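Local structure of chorismate mutase and shikimate 5-dehydrogenase fusion protein (Clostridium acetobutylicum, 3FBT) at residues N123-L128 with Q139-N144; G132-V137 with E161-F166. The protein probably catalyses the reversible NADPH-dependent reduction of 3-dehydroshikimate to shikimate, this chain being the shikimate dehydrogenase part of a fusion with chorismate mutase. All coordinates share one frame; numbering follows the deposited sequence.

Contact 1: N123-L128 with Q139-N144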
loop_
_atom_site.group_PDB
_atom_site.type_symbol
_atom_site.label_atom_id
_atom_site.label_comp_id
_atom_site.label_asym_id
_atom_site.label_seq_id
_atom_site.Cartn_x
_atom_site.Cartn_y
_atom_site.Cartn_z
ATOM N N ASN A 123 -10.469 -16.347 40.475
ATOM C CA ASN A 123 -9.267 -17.144 40.556
ATOM C C ASN A 123 -8.045 -16.273 40.931
ATOM O O ASN A 123 -8.087 -15.045 40.851
ATOM C CB ASN A 123 -9.017 -17.843 39.232
ATOM C CG ASN A 123 -10.088 -18.851 38.876
ATOM O OD1 ASN A 123 -9.781 -20.026 38.699
ATOM N ND2 ASN A 123 -11.338 -18.401 38.734
ATOM N N ILE A 124 -6.982 -16.948 41.350
ATOM C CA ILE A 124 -5.675 -16.355 41.688
ATOM C C ILE A 124 -4.834 -16.335 40.409
ATOM O O ILE A 124 -4.486 -17.413 39.831
ATOM C CB ILE A 124 -4.920 -17.123 42.788
ATOM C CG1 ILE A 124 -5.683 -17.028 44.126
ATOM C CG2 ILE A 124 -3.416 -16.570 42.896
ATOM C CD1 ILE A 124 -5.218 -18.065 45.226
ATOM N N CYS A 125 -4.564 -15.126 39.930
ATOM C CA CYS A 125 -3.915 -15.036 38.621
ATOM C C CYS A 125 -2.510 -14.461 38.689
ATOM O O CYS A 125 -2.316 -13.376 39.271
ATOM C CB CYS A 125 -4.742 -14.150 37.727
ATOM S SG CYS A 125 -6.414 -14.839 37.448
ATOM N N VAL A 126 -1.582 -15.186 38.073
ATOM C CA VAL A 126 -0.196 -14.811 38.084
ATOM C C VAL A 126 0.364 -14.465 36.712
ATOM O O VAL A 126 0.412 -15.289 35.820
ATOM C CB VAL A 126 0.675 -15.931 38.780
ATOM C CG1 VAL A 126 2.142 -15.614 38.617
ATOM C CG2 VAL A 126 0.295 -15.957 40.273
ATOM N N VAL A 127 0.828 -13.252 36.556
ATOM C CA VAL A 127 1.423 -12.843 35.272
ATOM C C VAL A 127 2.941 -12.769 35.299
ATOM O O VAL A 127 3.542 -12.080 36.163
ATOM C CB VAL A 127 0.873 -11.449 34.832
ATOM C CG1 VAL A 127 1.409 -11.055 33.431
ATOM C CG2 VAL A 127 -0.605 -11.399 34.882
ATOM N N LEU A 128 3.576 -13.426 34.326
ATOM C CA LEU A 128 5.020 -13.387 34.224
ATOM C C LEU A 128 5.514 -12.343 33.236
ATOM O O LEU A 128 5.153 -12.389 32.046
ATOM C CB LEU A 128 5.592 -14.735 33.812
ATOM C CG LEU A 128 4.977 -15.922 34.564
ATOM C CD1 LEU A 128 5.597 -17.185 33.956
ATOM C CD2 LEU A 128 5.189 -15.802 36.014
ATOM N N GLN A 139 -5.202 -5.503 32.484
ATOM C CA GLN A 139 -6.507 -4.840 32.440
ATOM C C GLN A 139 -7.632 -5.869 32.323
ATOM O O GLN A 139 -8.662 -5.753 33.008
ATOM C CB GLN A 139 -6.608 -3.848 31.290
ATOM C CG GLN A 139 -7.857 -3.076 31.347
ATOM C CD GLN A 139 -7.834 -2.169 32.542
ATOM O OE1 GLN A 139 -6.773 -1.675 32.931
ATOM N NE2 GLN A 139 -9.005 -1.949 33.153
ATOM N N TYR A 140 -7.453 -6.862 31.441
ATOM C CA TYR A 140 -8.484 -7.885 31.311
ATOM C C TYR A 140 -8.759 -8.660 32.621
ATOM O O TYR A 140 -9.923 -8.791 32.991
ATOM C CB TYR A 140 -8.130 -8.851 30.209
ATOM C CG TYR A 140 -9.189 -9.878 29.933
ATOM C CD1 TYR A 140 -10.231 -9.632 28.995
ATOM C CD2 TYR A 140 -9.161 -11.085 30.578
ATOM C CE1 TYR A 140 -11.236 -10.583 28.752
ATOM C CE2 TYR A 140 -10.167 -12.049 30.356
ATOM C CZ TYR A 140 -11.171 -11.816 29.447
ATOM O OH TYR A 140 -12.075 -12.834 29.252
ATOM N N LEU A 141 -7.711 -9.159 33.300
ATOM C CA LEU A 141 -7.869 -9.942 34.531
ATOM C C LEU A 141 -8.648 -9.185 35.606
ATOM O O LEU A 141 -9.525 -9.727 36.299
ATOM C CB LEU A 141 -6.530 -10.341 35.126
ATOM C CG LEU A 141 -5.563 -11.155 34.291
ATOM C CD1 LEU A 141 -4.196 -11.226 35.002
ATOM C CD2 LEU A 141 -6.162 -12.543 33.961
ATOM N N LYS A 142 -8.340 -7.922 35.704
ATOM C CA LYS A 142 -8.961 -7.060 36.625
ATOM C C LYS A 142 -10.413 -6.742 36.185
ATOM O O LYS A 142 -11.320 -6.726 37.014
ATOM C CB LYS A 142 -8.144 -5.788 36.697
ATOM C CG LYS A 142 -8.996 -4.640 37.053
ATOM C CD LYS A 142 -8.158 -3.435 37.547
ATOM C CE LYS A 142 -9.063 -2.422 38.243
ATOM N NZ LYS A 142 -9.955 -1.777 37.223
ATOM N N ASP A 143 -10.625 -6.470 34.896
ATOM C CA ASP A 143 -11.968 -6.251 34.409
ATOM C C ASP A 143 -12.823 -7.461 34.691
ATOM O O ASP A 143 -14.011 -7.309 34.795
ATOM C CB ASP A 143 -12.028 -5.973 32.907
ATOM C CG ASP A 143 -11.615 -4.614 32.591
ATOM O OD1 ASP A 143 -11.585 -3.776 33.526
ATOM O OD2 ASP A 143 -11.302 -4.373 31.400
ATOM N N ASN A 144 -12.223 -8.652 34.736
ATOM C CA ASN A 144 -12.965 -9.879 34.983
ATOM C C ASN A 144 -12.963 -10.400 36.436
ATOM O O ASN A 144 -13.285 -11.535 36.668
ATOM C CB ASN A 144 -12.465 -10.991 34.082
ATOM C CG ASN A 144 -13.009 -10.885 32.714
ATOM O OD1 ASN A 144 -13.746 -11.763 32.270
ATOM N ND2 ASN A 144 -12.647 -9.813 32.006
#
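Leu141 reaches Cys125 and Val127 from the helix, a compact example of how a nucleotide-binding fold seats a helix on the strand that precedes it. Along 139-144, Gln139 comes first and looks after its own helix: Gln139 NE2 donates to Asp143 OD1 at 3.2 Å, one turn on, approaching from above the carboxylate plane. Tyr140 follows, its backbone O taking up two donors of Asn144. Leu141 then carries the whole contact. Its chi1 of -58° aims the branch at the strand, and the fork at CG, turned by chi2 (170°), places the two methyl groups. Leu141 CD1 meets Val127 CG2 at 3.6 Å and also packs on Cys125 CB. Leu141 CD2 lies 4.2 Å from Cys125 SG. Cys125 and Val127 both face the helix; Val126, between them, points away. Asn144 closes the helix, being the first residue to leave helical geometry; its ND2 folds back to Tyr140 O at 3.1 Å and sits over the centre of the Tyr140 ring. All three residues that meet across the contact are buried, and no hydrogen bond crosses it. Strand 124-128 and helix 134-143 open the beta-alpha-beta unit that strand 148-153 completes, and Leu141 also touches Ile149 of that strand. On the other side of the sheet Val126 packs on Leu174 of helix 171-174, whereas Gln139 and Asp143 lean on helix 81-86.

Contact 2: G132-V137 with E161-F166; sequences GAARAV and EIYGEF. With SO4 (sulfate ion), chain F.
The start of helix 134-143, just after the glycine-rich turn of a Rossmann-type domain, is where this contact forms, and Gly132 and Ala133 belong to the predicted NADP(+) site. Ala133 is the N-cap residue, and its O receives Val137 N at 3.2 Å in the first helical turn. Against this turn comes Tyr163, the first residue beyond helix 156-162. With CG anti to its carbonyl carbon (chi1 -55°), the ring extends toward the helix and brings its hydroxyl end to Arg135: Tyr163 OH lies 3.4 Å from Arg135 CG, which sits at the ring edge, near its plane. Ala134 CB is more distant, 4.2 Å from Tyr163 OH. The hydroxyl has its polar partner elsewhere, in a hydrogen bond with Ser130 O, so the tyrosine ties the glycine-rich turn to the end of the next helix. Arg135 crosses the tyrosine at about a right angle, guanidinium and ring planes 74° apart, and the bend at chi3 (-70°) carries its charged end on to a sulfate ion. Arg135 NH2 donates to sulfate O1 at 3.0 Å with the sulfur in the guanidinium plane, and the anion is also held by the backbone N of Lys69; the Lys69 side chain, predicted to be the proton acceptor, is near that of Arg135. The sulfate probably came from the crystallisation liquor. Behind Tyr163, a type I turn to Phe166 leads into strand 167-170. A glycine-rich turn running into a helix at the cofactor site is the hallmark of the Rossmann fold, consistent with the predicted role here.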
loop_
_atom_site.group_PDB
_atom_site.type_symbol
_atom_site.label_atom_id
_atom_site.label_comp_id
_atom_site.label_asym_id
_atom_site.label_seq_id
_atom_site.Cartn_x
_atom_site.Cartn_y
_atom_site.Cartn_z
ATOM N N GLY A 132 5.745 -6.605 26.708
ATOM C CA GLY A 132 4.899 -7.183 25.682
ATOM C C GLY A 132 3.440 -6.936 26.049
ATOM O O GLY A 132 3.035 -5.790 26.347
ATOM N N ALA A 133 2.628 -7.999 26.048
ATOM C CA ALA A 133 1.225 -7.743 26.232
ATOM C C ALA A 133 0.765 -7.714 27.675
ATOM O O ALA A 133 -0.415 -7.750 27.910
ATOM C CB ALA A 133 0.323 -8.677 25.358
ATOM N N ALA A 134 1.653 -7.595 28.639
ATOM C CA ALA A 134 1.199 -7.556 30.045
ATOM C C ALA A 134 0.160 -6.508 30.367
ATOM O O ALA A 134 -0.728 -6.735 31.186
ATOM C CB ALA A 134 2.370 -7.408 31.012
ATOM N N ARG A 135 0.286 -5.333 29.778
ATOM C CA ARG A 135 -0.657 -4.276 30.065
ATOM C C ARG A 135 -2.100 -4.682 29.749
ATOM O O ARG A 135 -3.045 -4.511 30.578
ATOM C CB ARG A 135 -0.260 -3.054 29.237
ATOM C CG ARG A 135 0.988 -2.413 29.724
ATOM C CD ARG A 135 1.319 -1.087 28.957
ATOM N NE ARG A 135 1.728 -1.416 27.588
ATOM C CZ ARG A 135 2.669 -0.756 26.912
ATOM N NH1 ARG A 135 3.292 0.270 27.485
ATOM N NH2 ARG A 135 2.983 -1.118 25.671
ATOM N N ALA A 136 -2.293 -5.219 28.544
ATOM C CA ALA A 136 -3.661 -5.585 28.146
ATOM C C ALA A 136 -4.154 -6.798 28.933
ATOM O O ALA A 136 -5.276 -6.849 29.293
ATOM C CB ALA A 136 -3.740 -5.851 26.648
ATOM N N VAL A 137 -3.308 -7.763 29.193
ATOM C CA VAL A 137 -3.661 -8.967 30.004
ATOM C C VAL A 137 -4.075 -8.533 31.454
ATOM O O VAL A 137 -5.072 -9.015 31.989
ATOM C CB VAL A 137 -2.438 -9.902 30.020
ATOM C CG1 VAL A 137 -2.470 -10.990 31.118
ATOM C CG2 VAL A 137 -2.203 -10.516 28.679
ATOM N N GLU A 161 6.655 0.551 40.734
ATOM C CA GLU A 161 6.332 1.954 40.427
ATOM C C GLU A 161 5.327 1.984 39.287
ATOM O O GLU A 161 4.415 2.824 39.293
ATOM C CB GLU A 161 7.568 2.787 40.023
ATOM C CG GLU A 161 8.631 2.929 41.077
ATOM C CD GLU A 161 8.123 3.466 42.402
ATOM O OE1 GLU A 161 7.066 4.146 42.455
ATOM O OE2 GLU A 161 8.805 3.207 43.419
ATOM N N ILE A 162 5.527 1.110 38.301
ATOM C CA ILE A 162 4.671 1.033 37.101
ATOM C C ILE A 162 3.262 0.518 37.382
ATOM O O ILE A 162 2.280 1.075 36.915
ATOM C CB ILE A 162 5.288 0.118 36.036
ATOM N N TYR A 163 3.162 -0.583 38.129
ATOM C CA TYR A 163 1.848 -1.192 38.380
ATOM C C TYR A 163 1.497 -1.191 39.880
ATOM O O TYR A 163 1.433 -2.242 40.515
ATOM C CB TYR A 163 1.774 -2.636 37.824
ATOM C CG TYR A 163 2.100 -2.824 36.361
ATOM C CD1 TYR A 163 1.183 -2.477 35.368
ATOM C CD2 TYR A 163 3.293 -3.435 35.963
ATOM C CE1 TYR A 163 1.459 -2.661 34.024
ATOM C CE2 TYR A 163 3.587 -3.642 34.608
ATOM C CZ TYR A 163 2.647 -3.259 33.636
ATOM O OH TYR A 163 2.918 -3.471 32.289
ATOM N N GLY A 164 1.202 -0.010 40.412
ATOM C CA GLY A 164 1.052 0.171 41.851
ATOM C C GLY A 164 -0.102 -0.563 42.484
ATOM O O GLY A 164 -0.040 -0.919 43.659
ATOM N N GLU A 165 -1.159 -0.789 41.712
ATOM C CA GLU A 165 -2.381 -1.401 42.225
ATOM C C GLU A 165 -2.376 -2.923 42.105
ATOM O O GLU A 165 -3.365 -3.590 42.422
ATOM C CB GLU A 165 -3.572 -0.861 41.447
ATOM C CG GLU A 165 -3.300 -0.765 39.974
ATOM C CD GLU A 165 -4.572 -0.506 39.187
ATOM O OE1 GLU A 165 -5.589 -1.241 39.401
ATOM O OE2 GLU A 165 -4.549 0.429 38.346
ATOM N N PHE A 166 -1.274 -3.491 41.629
ATOM C CA PHE A 166 -1.178 -4.928 41.631
ATOM C C PHE A 166 -0.122 -5.353 42.627
ATOM O O PHE A 166 0.756 -4.584 42.937
ATOM C CB PHE A 166 -0.843 -5.414 40.225
ATOM C CG PHE A 166 -1.920 -5.100 39.204
ATOM C CD1 PHE A 166 -3.192 -5.696 39.287
ATOM C CD2 PHE A 166 -1.669 -4.235 38.152
ATOM C CE1 PHE A 166 -4.194 -5.402 38.343
ATOM C CE2 PHE A 166 -2.684 -3.954 37.188
ATOM C CZ PHE A 166 -3.915 -4.524 37.296
HETATM S S SO4 F . 5.595 0.338 23.060
HETATM O O1 SO4 F . 5.361 -0.855 23.886
HETATM O O2 SO4 F . 6.991 0.798 23.114
HETATM O O3 SO4 F . 5.288 -0.047 21.700
HETATM O O4 SO4 F . 4.849 1.416 23.676
#

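In the fold
Both contacts draw on helix 134-143, contact 2 on its first turn and contact 1 on its last, with centres about 10 Å apart. Contact 1 is a core contact, wholly apolar where it crosses, and joins the helix to a strand in the middle of the parallel sheet. Contact 2 is only partly buried; its crossing is van der Waals too, but the polar ends bond beyond the two segments, Tyr163 OH to Ser130 O and the Arg135 guanidinium to the sulfate. They touch at the helix, where Val137 meets Val127 of the strand and Lys142 meets Phe166 beyond the turn. In this helix the last turn is thus seated in the core by a leucine, while the first lies at the predicted cofactor site.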